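Long-range contacts in leucine-rich repeat protein (Bacteroides thetaiotaomicron, PDB 4ECN), which is of unknown function but, as an extracellular leucine-rich repeat protein carrying DUF4458 domains, probably binds other proteins: residues I87-Y91 and S207-L211; T132-S138 and L251-V257; D159-S165 and T215-Y221; T236-R240 and K306-M310. One frame throughout, in Å; residues are numbered along the deposited sequence.

Contact 1 (I87-Y91 and S207-L211)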
loop_
_atom_site.group_PDB
_atom_site.type_symbol
_atom_site.label_atom_id
_atom_site.label_comp_id
_atom_site.label_asym_id
_atom_site.label_seq_id
_atom_site.Cartn_x
_atom_site.Cartn_y
_atom_site.Cartn_z
ATOM N N ILE A 87 -6.932 40.154 -20.913
ATOM C CA ILE A 87 -5.825 40.870 -21.567
ATOM C C ILE A 87 -4.922 39.816 -22.210
ATOM O O ILE A 87 -4.543 38.848 -21.531
ATOM C CB ILE A 87 -5.032 41.792 -20.585
ATOM C CG1 ILE A 87 -5.938 42.714 -19.756
ATOM C CG2 ILE A 87 -3.927 42.583 -21.313
ATOM C CD1 ILE A 87 -5.241 43.260 -18.456
ATOM N N VAL A 88 -4.604 39.982 -23.511
ATOM C CA VAL A 88 -3.734 39.046 -24.235
ATOM C C VAL A 88 -2.285 39.556 -24.120
ATOM O O VAL A 88 -1.358 38.779 -23.858
ATOM C CB VAL A 88 -4.164 38.834 -25.711
ATOM C CG1 VAL A 88 -3.419 37.650 -26.327
ATOM C CG2 VAL A 88 -5.663 38.608 -25.816
ATOM N N GLY A 89 -2.139 40.869 -24.282
ATOM C CA GLY A 89 -0.875 41.583 -24.200
ATOM C C GLY A 89 -1.075 43.050 -24.488
ATOM O O GLY A 89 -2.203 43.488 -24.734
ATOM N N TYR A 90 0.018 43.818 -24.453
ATOM C CA TYR A 90 -0.040 45.253 -24.691
ATOM C C TYR A 90 1.254 45.772 -25.313
ATOM O O TYR A 90 2.319 45.177 -25.141
ATOM C CB TYR A 90 -0.335 46.019 -23.381
ATOM C CG TYR A 90 0.713 45.875 -22.294
ATOM C CD1 TYR A 90 1.809 46.738 -22.228
ATOM C CD2 TYR A 90 0.571 44.926 -21.284
ATOM C CE1 TYR A 90 2.766 46.615 -21.220
ATOM C CE2 TYR A 90 1.527 44.788 -20.279
ATOM C CZ TYR A 90 2.616 45.642 -20.244
ATOM O OH TYR A 90 3.543 45.513 -19.241
ATOM N N TYR A 91 1.151 46.910 -26.013
ATOM C CA TYR A 91 2.291 47.576 -26.633
ATOM C C TYR A 91 2.390 48.985 -26.090
ATOM O O TYR A 91 1.362 49.640 -25.941
ATOM C CB TYR A 91 2.204 47.601 -28.191
ATOM C CG TYR A 91 1.794 46.311 -28.885
ATOM C CD1 TYR A 91 0.451 46.022 -29.129
ATOM C CD2 TYR A 91 2.749 45.437 -29.398
ATOM C CE1 TYR A 91 0.065 44.854 -29.794
ATOM C CE2 TYR A 91 2.376 44.269 -30.075
ATOM C CZ TYR A 91 1.031 43.986 -30.276
ATOM O OH TYR A 91 0.628 42.837 -30.921
ATOM N N SER A 207 -4.202 36.875 -35.163
ATOM C CA SER A 207 -3.967 37.467 -33.844
ATOM C C SER A 207 -2.576 37.015 -33.322
ATOM O O SER A 207 -2.339 35.808 -33.133
ATOM C CB SER A 207 -5.078 37.100 -32.863
ATOM O OG SER A 207 -6.341 37.621 -33.244
ATOM N N ALA A 208 -1.637 37.980 -33.167
ATOM C CA ALA A 208 -0.279 37.707 -32.696
ATOM C C ALA A 208 -0.281 37.247 -31.254
ATOM O O ALA A 208 -1.189 37.602 -30.497
ATOM C CB ALA A 208 0.587 38.943 -32.833
ATOM N N VAL A 209 0.735 36.455 -30.865
ATOM C CA VAL A 209 0.878 35.972 -29.497
ATOM C C VAL A 209 2.171 36.548 -28.952
ATOM O O VAL A 209 2.988 36.989 -29.738
ATOM C CB VAL A 209 0.804 34.428 -29.384
ATOM C CG1 VAL A 209 -0.495 33.904 -29.976
ATOM C CG2 VAL A 209 2.007 33.738 -30.024
ATOM N N TRP A 210 2.333 36.601 -27.625
ATOM C CA TRP A 210 3.539 37.134 -26.985
ATOM C C TRP A 210 4.400 36.008 -26.469
ATOM O O TRP A 210 4.023 35.348 -25.494
ATOM C CB TRP A 210 3.208 38.107 -25.828
ATOM C CG TRP A 210 2.803 39.483 -26.257
ATOM C CD1 TRP A 210 3.584 40.600 -26.277
ATOM C CD2 TRP A 210 1.511 39.885 -26.724
ATOM N NE1 TRP A 210 2.867 41.669 -26.766
ATOM C CE2 TRP A 210 1.591 41.258 -27.047
ATOM C CE3 TRP A 210 0.291 39.210 -26.922
ATOM C CZ2 TRP A 210 0.496 41.973 -27.546
ATOM C CZ3 TRP A 210 -0.790 39.917 -27.433
ATOM C CH2 TRP A 210 -0.685 41.282 -27.735
ATOM N N LEU A 211 5.565 35.796 -27.110
ATOM C CA LEU A 211 6.549 34.788 -26.702
ATOM C C LEU A 211 7.840 35.431 -26.213
ATOM O O LEU A 211 8.263 36.422 -26.802
ATOM C CB LEU A 211 6.889 33.831 -27.860
ATOM C CG LEU A 211 5.838 32.856 -28.351
ATOM C CD1 LEU A 211 6.370 32.094 -29.528
ATOM C CD2 LEU A 211 5.421 31.871 -27.267
#
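At the interface between the two DUF4458 domains, W210 of the second lays a face of its indole over G89 of the first. The strands carrying them belong to different sheets and run nearly at right angles, 80° between their directions, and no hydrogen bond joins the two segments. The indole makes most of the contact. The G89 CA sits 3.4 Å from the centroid of the six-membered ring of W210, only 7° off the ring normal, a CH-pi contact, and the N of Y90 comes within 3.6 Å of W210 CZ2. A beta carbon on G89 would be driven against the ring near W210 CD2, so glycine suits the place because it lets the flat group rest directly on the backbone. The CG of W210 is anti to the carbonyl carbon (chi1 -78°), which carries the indole out from its strand toward the first domain. V88 crosses the indole at about a right angle, its CG1 3.6 Å from W210 CZ3, while V88 O is 3.5 Å from W210 CE3. At the other end, W210 CZ2 comes over a face of the Y91 ring, 3.4 Å from Y91 CZ; the ring centroids of Y91 and W210 are 5.2 Å apart, and the pair is oblique rather than a stack. Beyond, W210 also touches V47 and T132, and T132 meets Y91 and A208 as well, so both domains contribute to the aromatic's surroundings. This is apolar, side-chain-mediated packing between two consecutive all-beta domains, whose sequences place them in the transthyretin clan.

Contact 2 (T132-S138 and L251-V257)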
loop_
_atom_site.group_PDB
_atom_site.type_symbol
_atom_site.label_atom_id
_atom_site.label_comp_id
_atom_site.label_asym_id
_atom_site.label_seq_id
_atom_site.Cartn_x
_atom_site.Cartn_y
_atom_site.Cartn_z
ATOM N N THR A 132 6.562 39.221 -30.659
ATOM C CA THR A 132 5.234 38.696 -31.021
ATOM C C THR A 132 5.364 37.758 -32.246
ATOM O O THR A 132 6.356 37.825 -32.968
ATOM C CB THR A 132 4.197 39.808 -31.236
ATOM O OG1 THR A 132 4.686 40.756 -32.178
ATOM C CG2 THR A 132 3.824 40.512 -29.929
ATOM N N VAL A 133 4.395 36.833 -32.425
ATOM C CA VAL A 133 4.444 35.803 -33.470
ATOM C C VAL A 133 3.070 35.545 -34.084
ATOM O O VAL A 133 2.053 35.607 -33.394
ATOM C CB VAL A 133 5.020 34.472 -32.874
ATOM C CG1 VAL A 133 4.618 33.239 -33.678
ATOM C CG2 VAL A 133 6.536 34.537 -32.751
ATOM N N THR A 134 3.071 35.197 -35.380
ATOM C CA THR A 134 1.914 34.743 -36.148
ATOM C C THR A 134 2.292 33.424 -36.778
ATOM O O THR A 134 3.454 33.227 -37.149
ATOM C CB THR A 134 1.435 35.763 -37.183
ATOM O OG1 THR A 134 2.526 36.084 -38.054
ATOM C CG2 THR A 134 0.841 37.006 -36.555
ATOM N N PHE A 135 1.323 32.522 -36.909
ATOM C CA PHE A 135 1.569 31.200 -37.470
ATOM C C PHE A 135 0.998 31.077 -38.873
ATOM O O PHE A 135 0.075 31.808 -39.253
ATOM C CB PHE A 135 0.972 30.119 -36.550
ATOM C CG PHE A 135 1.622 30.154 -35.190
ATOM C CD1 PHE A 135 2.804 29.463 -34.950
ATOM C CD2 PHE A 135 1.113 30.961 -34.179
ATOM C CE1 PHE A 135 3.438 29.546 -33.714
ATOM C CE2 PHE A 135 1.749 31.035 -32.940
ATOM C CZ PHE A 135 2.893 30.320 -32.714
ATOM N N LYS A 136 1.592 30.163 -39.642
ATOM C CA LYS A 136 1.219 29.815 -40.996
ATOM C C LYS A 136 1.153 28.306 -41.063
ATOM O O LYS A 136 2.186 27.614 -40.963
ATOM C CB LYS A 136 2.210 30.416 -41.993
ATOM C CG LYS A 136 1.979 30.077 -43.459
ATOM C CD LYS A 136 3.273 30.360 -44.231
ATOM C CE LYS A 136 3.224 30.099 -45.715
ATOM N NZ LYS A 136 2.402 31.112 -46.419
ATOM N N LEU A 137 -0.088 27.803 -41.138
ATOM C CA LEU A 137 -0.421 26.383 -41.229
ATOM C C LEU A 137 -0.142 25.905 -42.654
ATOM O O LEU A 137 -0.576 26.547 -43.602
ATOM C CB LEU A 137 -1.885 26.140 -40.826
ATOM C CG LEU A 137 -2.252 26.152 -39.343
ATOM C CD1 LEU A 137 -2.170 27.557 -38.729
ATOM C CD2 LEU A 137 -3.669 25.644 -39.157
ATOM N N SER A 138 0.611 24.809 -42.803
ATOM C CA SER A 138 1.030 24.295 -44.102
ATOM C C SER A 138 0.904 22.780 -44.189
ATOM O O SER A 138 1.100 22.109 -43.172
ATOM C CB SER A 138 2.486 24.684 -44.341
ATOM O OG SER A 138 2.795 25.993 -43.880
ATOM N N LEU A 251 7.944 41.681 -34.207
ATOM C CA LEU A 251 7.043 40.598 -34.624
ATOM C C LEU A 251 7.678 39.654 -35.659
ATOM O O LEU A 251 8.101 40.082 -36.734
ATOM C CB LEU A 251 5.736 41.159 -35.215
ATOM C CG LEU A 251 4.846 40.175 -36.007
ATOM C CD1 LEU A 251 3.893 39.417 -35.103
ATOM C CD2 LEU A 251 4.090 40.889 -37.095
ATOM N N THR A 252 7.654 38.359 -35.348
ATOM C CA THR A 252 8.082 37.305 -36.254
ATOM C C THR A 252 6.816 36.849 -36.988
ATOM O O THR A 252 5.803 36.565 -36.351
ATOM C CB THR A 252 8.826 36.204 -35.492
ATOM O OG1 THR A 252 9.948 36.789 -34.807
ATOM C CG2 THR A 252 9.261 35.045 -36.409
ATOM N N LYS A 253 6.850 36.842 -38.315
ATOM C CA LYS A 253 5.670 36.501 -39.086
ATOM C C LYS A 253 5.779 35.095 -39.664
ATOM O O LYS A 253 6.870 34.648 -40.031
ATOM C CB LYS A 253 5.481 37.538 -40.219
ATOM C CG LYS A 253 4.124 37.509 -40.929
ATOM C CD LYS A 253 4.164 38.286 -42.253
ATOM C CE LYS A 253 2.910 38.071 -43.078
ATOM N NZ LYS A 253 3.007 38.685 -44.429
ATOM N N ASP A 254 4.615 34.420 -39.758
ATOM C CA ASP A 254 4.346 33.118 -40.375
ATOM C C ASP A 254 5.329 31.999 -39.924
ATOM O O ASP A 254 6.115 31.463 -40.720
ATOM C CB ASP A 254 4.359 33.253 -41.905
ATOM C CG ASP A 254 3.163 34.034 -42.432
ATOM O OD1 ASP A 254 2.209 34.291 -41.634
ATOM O OD2 ASP A 254 3.156 34.362 -43.647
ATOM N N ALA A 255 5.189 31.613 -38.639
ATOM C CA ALA A 255 5.897 30.525 -37.958
ATOM C C ALA A 255 5.281 29.188 -38.398
ATOM O O ALA A 255 4.058 29.073 -38.438
ATOM C CB ALA A 255 5.802 30.727 -36.449
ATOM N N ASN A 256 6.105 28.197 -38.751
ATOM C CA ASN A 256 5.615 26.942 -39.331
ATOM C C ASN A 256 4.794 25.998 -38.380
ATOM O O ASN A 256 5.325 25.468 -37.406
ATOM C CB ASN A 256 6.777 26.113 -39.882
ATOM C CG ASN A 256 6.335 24.883 -40.649
ATOM O OD1 ASN A 256 6.903 23.788 -40.481
ATOM N ND2 ASN A 256 5.303 25.035 -41.512
ATOM N N VAL A 257 3.537 25.702 -38.777
ATOM C CA VAL A 257 2.664 24.722 -38.140
ATOM C C VAL A 257 2.424 23.629 -39.208
ATOM O O VAL A 257 1.579 23.812 -40.092
ATOM C CB VAL A 257 1.366 25.324 -37.546
ATOM C CG1 VAL A 257 0.501 24.242 -36.906
ATOM C CG2 VAL A 257 1.681 26.419 -36.531
#
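The F135 ring carries V133 CG1 over one face, offset toward the rim, while A255 CB and V257 CG2 approach it obliquely from the partner strand, each 3.6 Å from F135 CD1. V133, F135, A255 and V257 share one side of this parallel pair, their apolar groups suiting a buried face where V160 and V162 of strand 157-164 pack against F135 as well. The backbones are laced by bonds such as K136 N to A255 O (3.0 Å). Between V133 and F135 the register slips by one residue, a beta bulge, and T134 makes three bonds there: N to T252 O, O from A255 N at 2.8 Å, and OG1 from D254 N at 3.2 Å and 163°. The hydroxyl stands between backbone N and carbonyl carbon (chi1 56°). With a valine in place of T134, D254 N would probably lose its acceptor and the bulge part of its hold. At the bulge D254 CB packs on K136 CB at 3.6 Å, and K136 NZ stays 4.3 Å from D254 OD2, beyond a salt bridge. The chemistry implies strands joined by backbone bonds and apolar packing, with K136 and D254 perhaps adding a weak attraction.

Contact 3 (D159-S165 and T215-Y221)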
loop_
_atom_site.group_PDB
_atom_site.type_symbol
_atom_site.label_atom_id
_atom_site.label_comp_id
_atom_site.label_asym_id
_atom_site.label_seq_id
_atom_site.Cartn_x
_atom_site.Cartn_y
_atom_site.Cartn_z
ATOM N N ASP A 159 -4.502 24.704 -31.812
ATOM C CA ASP A 159 -3.751 24.741 -30.553
ATOM C C ASP A 159 -2.332 24.460 -30.875
ATOM O O ASP A 159 -2.075 23.395 -31.426
ATOM C CB ASP A 159 -4.282 23.726 -29.503
ATOM C CG ASP A 159 -5.647 23.990 -28.898
ATOM O OD1 ASP A 159 -6.000 25.162 -28.722
ATOM O OD2 ASP A 159 -6.313 23.024 -28.516
ATOM N N VAL A 160 -1.395 25.384 -30.625
ATOM C CA VAL A 160 -0.034 24.980 -30.953
ATOM C C VAL A 160 0.826 25.059 -29.683
ATOM O O VAL A 160 0.639 25.923 -28.821
ATOM C CB VAL A 160 0.646 25.701 -32.158
ATOM C CG1 VAL A 160 -0.294 25.784 -33.361
ATOM C CG2 VAL A 160 1.202 27.071 -31.805
ATOM N N THR A 161 1.727 24.079 -29.574
ATOM C CA THR A 161 2.761 23.962 -28.562
ATOM C C THR A 161 4.064 24.338 -29.202
ATOM O O THR A 161 4.466 23.713 -30.196
ATOM C CB THR A 161 2.836 22.543 -27.949
ATOM O OG1 THR A 161 1.537 22.007 -27.730
ATOM C CG2 THR A 161 3.695 22.488 -26.680
ATOM N N VAL A 162 4.728 25.352 -28.648
ATOM C CA VAL A 162 6.047 25.767 -29.116
ATOM C C VAL A 162 7.038 25.387 -28.064
ATOM O O VAL A 162 6.712 25.481 -26.883
ATOM C CB VAL A 162 6.146 27.268 -29.475
ATOM C CG1 VAL A 162 5.289 27.602 -30.695
ATOM C CG2 VAL A 162 5.809 28.163 -28.282
HETATM N N MSE A 163 8.238 24.966 -28.459
HETATM C CA MSE A 163 9.277 24.633 -27.484
HETATM C C MSE A 163 10.487 25.479 -27.753
HETATM O O MSE A 163 10.920 25.566 -28.897
HETATM C CB MSE A 163 9.635 23.143 -27.524
HETATM C CG MSE A 163 10.467 22.676 -26.337
HETATM SE SE MSE A 163 11.207 20.877 -26.587
HETATM C CE MSE A 163 12.607 21.291 -27.952
ATOM N N ASN A 164 11.020 26.121 -26.709
ATOM C CA ASN A 164 12.224 26.934 -26.815
ATOM C C ASN A 164 13.389 25.964 -27.076
ATOM O O ASN A 164 13.664 25.072 -26.276
ATOM C CB ASN A 164 12.414 27.822 -25.556
ATOM C CG ASN A 164 13.621 28.752 -25.598
ATOM O OD1 ASN A 164 14.773 28.344 -25.849
ATOM N ND2 ASN A 164 13.403 30.022 -25.278
ATOM N N SER A 165 14.021 26.113 -28.227
ATOM C CA SER A 165 15.102 25.258 -28.705
ATOM C C SER A 165 16.354 25.272 -27.782
ATOM O O SER A 165 17.158 24.331 -27.879
ATOM C CB SER A 165 15.497 25.661 -30.119
ATOM O OG SER A 165 14.457 25.286 -31.010
ATOM N N THR A 215 14.667 31.118 -29.805
ATOM C CA THR A 215 14.430 30.274 -30.973
ATOM C C THR A 215 13.500 29.151 -30.541
ATOM O O THR A 215 13.650 28.575 -29.459
ATOM C CB THR A 215 15.756 29.788 -31.572
ATOM O OG1 THR A 215 16.518 30.938 -31.961
ATOM C CG2 THR A 215 15.565 28.867 -32.784
ATOM N N TYR A 216 12.508 28.887 -31.386
ATOM C CA TYR A 216 11.483 27.894 -31.136
ATOM C C TYR A 216 11.254 26.973 -32.298
ATOM O O TYR A 216 11.668 27.261 -33.413
ATOM C CB TYR A 216 10.142 28.607 -30.850
ATOM C CG TYR A 216 10.134 29.489 -29.635
ATOM C CD1 TYR A 216 10.693 30.766 -29.671
ATOM C CD2 TYR A 216 9.487 29.092 -28.472
ATOM C CE1 TYR A 216 10.682 31.592 -28.549
ATOM C CE2 TYR A 216 9.463 29.910 -27.345
ATOM C CZ TYR A 216 10.058 31.160 -27.391
ATOM O OH TYR A 216 10.035 31.959 -26.286
ATOM N N GLN A 217 10.476 25.923 -32.035
ATOM C CA GLN A 217 9.905 24.980 -32.978
ATOM C C GLN A 217 8.518 24.588 -32.506
ATOM O O GLN A 217 8.329 24.388 -31.297
ATOM C CB GLN A 217 10.774 23.738 -33.157
ATOM C CG GLN A 217 12.014 23.909 -34.004
ATOM C CD GLN A 217 12.690 22.575 -34.117
ATOM O OE1 GLN A 217 13.373 22.116 -33.181
ATOM N NE2 GLN A 217 12.432 21.880 -35.229
ATOM N N VAL A 218 7.550 24.458 -33.439
ATOM C CA VAL A 218 6.231 23.952 -33.083
ATOM C C VAL A 218 6.435 22.441 -32.870
ATOM O O VAL A 218 7.033 21.783 -33.723
ATOM C CB VAL A 218 5.118 24.317 -34.096
ATOM C CG1 VAL A 218 3.808 23.608 -33.756
ATOM C CG2 VAL A 218 4.888 25.826 -34.113
ATOM N N VAL A 219 6.040 21.923 -31.693
ATOM C CA VAL A 219 6.274 20.527 -31.334
ATOM C C VAL A 219 4.933 19.720 -31.247
ATOM O O VAL A 219 4.963 18.486 -31.131
ATOM C CB VAL A 219 7.094 20.410 -30.013
ATOM C CG1 VAL A 219 8.506 20.950 -30.214
ATOM C CG2 VAL A 219 6.406 21.082 -28.823
ATOM N N ALA A 220 3.781 20.397 -31.353
ATOM C CA ALA A 220 2.472 19.726 -31.333
ATOM C C ALA A 220 1.330 20.673 -31.699
ATOM O O ALA A 220 1.427 21.883 -31.476
ATOM C CB ALA A 220 2.200 19.125 -29.954
ATOM N N TYR A 221 0.230 20.115 -32.223
ATOM C CA TYR A 221 -0.970 20.905 -32.525
ATOM C C TYR A 221 -2.235 20.038 -32.450
ATOM O O TYR A 221 -2.187 18.806 -32.594
ATOM C CB TYR A 221 -0.900 21.604 -33.910
ATOM C CG TYR A 221 -0.955 20.645 -35.081
ATOM C CD1 TYR A 221 -2.176 20.233 -35.615
ATOM C CD2 TYR A 221 0.210 20.093 -35.610
ATOM C CE1 TYR A 221 -2.236 19.292 -36.642
ATOM C CE2 TYR A 221 0.162 19.158 -36.642
ATOM C CZ TYR A 221 -1.064 18.771 -37.164
ATOM O OH TYR A 221 -1.120 17.875 -38.200
HETATM O O HOH W 1 13.234 22.784 -30.480
#
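The backbone bond from V219 N to T161 O is 2.8 Å long and nearly straight, with 166° at the hydrogen. Next to it T161 N donates to A220 O, so V219 and A220 both stand opposite the single residue T161, a classic beta bulge in an antiparallel pair. The nearly helical psi of V219 (-7°) makes room for the extra residue. Its branched side chain bridges two neighbours: CG2 meets T161 CG2 at 3.7 Å, and CG1 lies 3.6 Å from CB of M163, a selenomethionine. Past the bulge M163 and Q217 form a hydrogen-bonded pair, and S165 N closes the ladder on T215 O. One side of the sheet is mostly apolar, with V160, V162 and V218, as suits burial. V162 CG1 touches V218 CG2 at 3.9 Å, and V162 CG2 comes obliquely to Y216 CD2 at 3.8 Å; F244 of the adjoining strand 244-246 touches V162 and V218, and V257 of strand 251-259 packs on V160 and V218. The Y216 hydroxyl is bonded to P212 O, so its polar end is satisfied. At the end of the ladder a water links S165 OG and Q217 OE1, donating to the latter at 2.8 Å, while Q217 NE2 turns to G241 O. A classic bulge is a common feature of antiparallel sheets; here it lies in the curled sheet of the second DUF4458 domain, of the transthyretin clan.

Contact 4 (T236-R240 and K306-M310)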
loop_
_atom_site.group_PDB
_atom_site.type_symbol
_atom_site.label_atom_id
_atom_site.label_comp_id
_atom_site.label_asym_id
_atom_site.label_seq_id
_atom_site.Cartn_x
_atom_site.Cartn_y
_atom_site.Cartn_z
ATOM N N THR A 236 -4.676 15.479 -33.627
ATOM C CA THR A 236 -3.667 15.897 -32.670
ATOM C C THR A 236 -2.392 15.229 -33.125
ATOM O O THR A 236 -2.384 14.015 -33.358
ATOM C CB THR A 236 -4.069 15.588 -31.204
ATOM O OG1 THR A 236 -5.338 16.167 -30.913
ATOM C CG2 THR A 236 -3.091 16.151 -30.215
ATOM N N GLN A 237 -1.338 16.014 -33.332
ATOM C CA GLN A 237 -0.087 15.433 -33.786
ATOM C C GLN A 237 1.106 15.989 -33.049
ATOM O O GLN A 237 1.126 17.175 -32.707
ATOM C CB GLN A 237 0.125 15.683 -35.290
ATOM C CG GLN A 237 -0.927 15.124 -36.242
ATOM C CD GLN A 237 -1.034 13.625 -36.325
ATOM O OE1 GLN A 237 -0.081 12.880 -36.095
ATOM N NE2 GLN A 237 -2.197 13.158 -36.750
ATOM N N SER A 238 2.113 15.127 -32.825
ATOM C CA SER A 238 3.428 15.517 -32.327
ATOM C C SER A 238 4.268 15.766 -33.561
ATOM O O SER A 238 4.335 14.905 -34.455
ATOM C CB SER A 238 4.036 14.475 -31.395
ATOM O OG SER A 238 5.183 15.019 -30.759
ATOM N N VAL A 239 4.789 16.986 -33.688
ATOM C CA VAL A 239 5.540 17.391 -34.865
ATOM C C VAL A 239 6.838 18.107 -34.461
ATOM O O VAL A 239 7.172 18.207 -33.277
ATOM C CB VAL A 239 4.664 18.300 -35.784
ATOM C CG1 VAL A 239 3.527 17.518 -36.445
ATOM C CG2 VAL A 239 4.132 19.526 -35.042
ATOM N N ARG A 240 7.567 18.581 -35.487
ATOM C CA ARG A 240 8.780 19.391 -35.448
ATOM C C ARG A 240 8.706 20.373 -36.608
ATOM O O ARG A 240 9.142 20.080 -37.720
ATOM C CB ARG A 240 10.065 18.538 -35.482
ATOM C CG ARG A 240 10.441 17.857 -34.164
ATOM C CD ARG A 240 10.787 18.860 -33.065
ATOM N NE ARG A 240 11.326 18.226 -31.862
ATOM C CZ ARG A 240 10.587 17.661 -30.910
ATOM N NH1 ARG A 240 9.264 17.603 -31.031
ATOM N NH2 ARG A 240 11.167 17.127 -29.841
ATOM N N LYS A 306 5.066 19.939 -20.790
ATOM C CA LYS A 306 6.136 19.396 -21.591
ATOM C C LYS A 306 5.525 18.890 -22.905
ATOM O O LYS A 306 4.298 18.818 -23.013
ATOM C CB LYS A 306 6.917 18.302 -20.814
ATOM C CG LYS A 306 6.076 17.146 -20.260
ATOM C CD LYS A 306 6.970 16.104 -19.604
ATOM C CE LYS A 306 6.212 14.896 -19.143
ATOM N NZ LYS A 306 7.082 13.919 -18.439
ATOM N N GLU A 307 6.381 18.617 -23.912
ATOM C CA GLU A 307 6.016 18.123 -25.233
ATOM C C GLU A 307 5.072 16.935 -25.131
ATOM O O GLU A 307 5.368 15.994 -24.392
ATOM C CB GLU A 307 7.281 17.713 -25.992
ATOM C CG GLU A 307 7.004 17.267 -27.417
ATOM C CD GLU A 307 8.127 16.524 -28.103
ATOM O OE1 GLU A 307 9.154 16.219 -27.450
ATOM O OE2 GLU A 307 7.945 16.199 -29.298
ATOM N N LEU A 308 3.960 16.978 -25.909
ATOM C CA LEU A 308 2.900 15.974 -26.020
ATOM C C LEU A 308 3.449 14.550 -26.107
ATOM O O LEU A 308 2.935 13.645 -25.433
ATOM C CB LEU A 308 2.044 16.261 -27.259
ATOM C CG LEU A 308 0.947 15.232 -27.595
ATOM C CD1 LEU A 308 -0.077 15.099 -26.469
ATOM C CD2 LEU A 308 0.265 15.565 -28.908
ATOM N N ASP A 309 4.491 14.361 -26.911
ATOM C CA ASP A 309 5.139 13.081 -27.109
ATOM C C ASP A 309 5.711 12.502 -25.806
ATOM O O ASP A 309 5.961 11.293 -25.731
ATOM C CB ASP A 309 6.261 13.245 -28.126
ATOM C CG ASP A 309 6.443 12.014 -28.981
ATOM O OD1 ASP A 309 5.445 11.572 -29.607
ATOM O OD2 ASP A 309 7.588 11.506 -29.052
HETATM N N MSE A 310 5.897 13.348 -24.775
HETATM C CA MSE A 310 6.461 12.944 -23.480
HETATM C C MSE A 310 5.403 12.723 -22.393
HETATM O O MSE A 310 5.771 12.323 -21.279
HETATM C CB MSE A 310 7.452 14.014 -22.977
HETATM C CG MSE A 310 8.724 14.112 -23.803
HETATM SE SE MSE A 310 9.581 12.387 -23.954
HETATM C CE MSE A 310 9.292 12.019 -25.894
#
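R240 and E307 meet where strand 230-238 of the second DUF4458 domain, with the residues just after it, abuts the loop between helix 266-280 and strand 317-319, at the start of the leucine-rich repeat region. The ionic part is a salt bridge: R240 NH1 donates to E307 OE2 at 2.6 Å, and R240 NH2 gives a weak second bond to E307 OE1 at 3.3 Å. The planes of guanidinium and carboxylate are 53° apart; OE2 lies near the guanidinium plane, yet NH1 reaches it from above the carboxylate plane. E307 suits the place because its extended chain, with CG anti to the backbone N (chi1 -176°), spans the gap. NH1 also bonds to V239 O at 3.1 Å, which helps fix the turn of the arginine head. If E307 were an alanine, the R240 guanidinium would probably lose its charged mate and, held by V239 O alone among these residues, be more able to swing. The apolar part is the meeting of L308 CD2 and T236 CG2 at 3.6 Å, their chains crossing at about a right angle, with I268 touching both. T236 turns its hydroxyl elsewhere, to K272 NZ and T222 OG1, leaving the methyl for the leucine. The remaining contacts are van der Waals, round S238, whose small side chain lets the 3-10 turn come close. Its OG has a weak hydrogen bond to V219 O, whereas D309 OD1 is taken by Y267 OH. Within the turn M310 N donates to E307 O, and across the contact S238 OG rests 3.4 Å from D309 CB.

From the N terminus, contact 1 opens in the first DUF4458 domain and closes at 207-211, binding that domain to the second. Before it closes, strand 130-139 begins contact 2, whose partner 251-257 is in the last strand of the same sheet, so contacts 1 and 2 cross. Contact 3 falls entirely within the span of contact 2 and also crosses contact 1; its strand 214-227 is the next after 202-212. Contact 4 starts after contacts 1 and 3 are complete but before contact 2 closes, and ends in the loop ahead of strand 317-319. Contacts 2 and 3 build the second domain's sheet; contacts 1 and 4 attach it to the first domain and to the leucine-rich repeats.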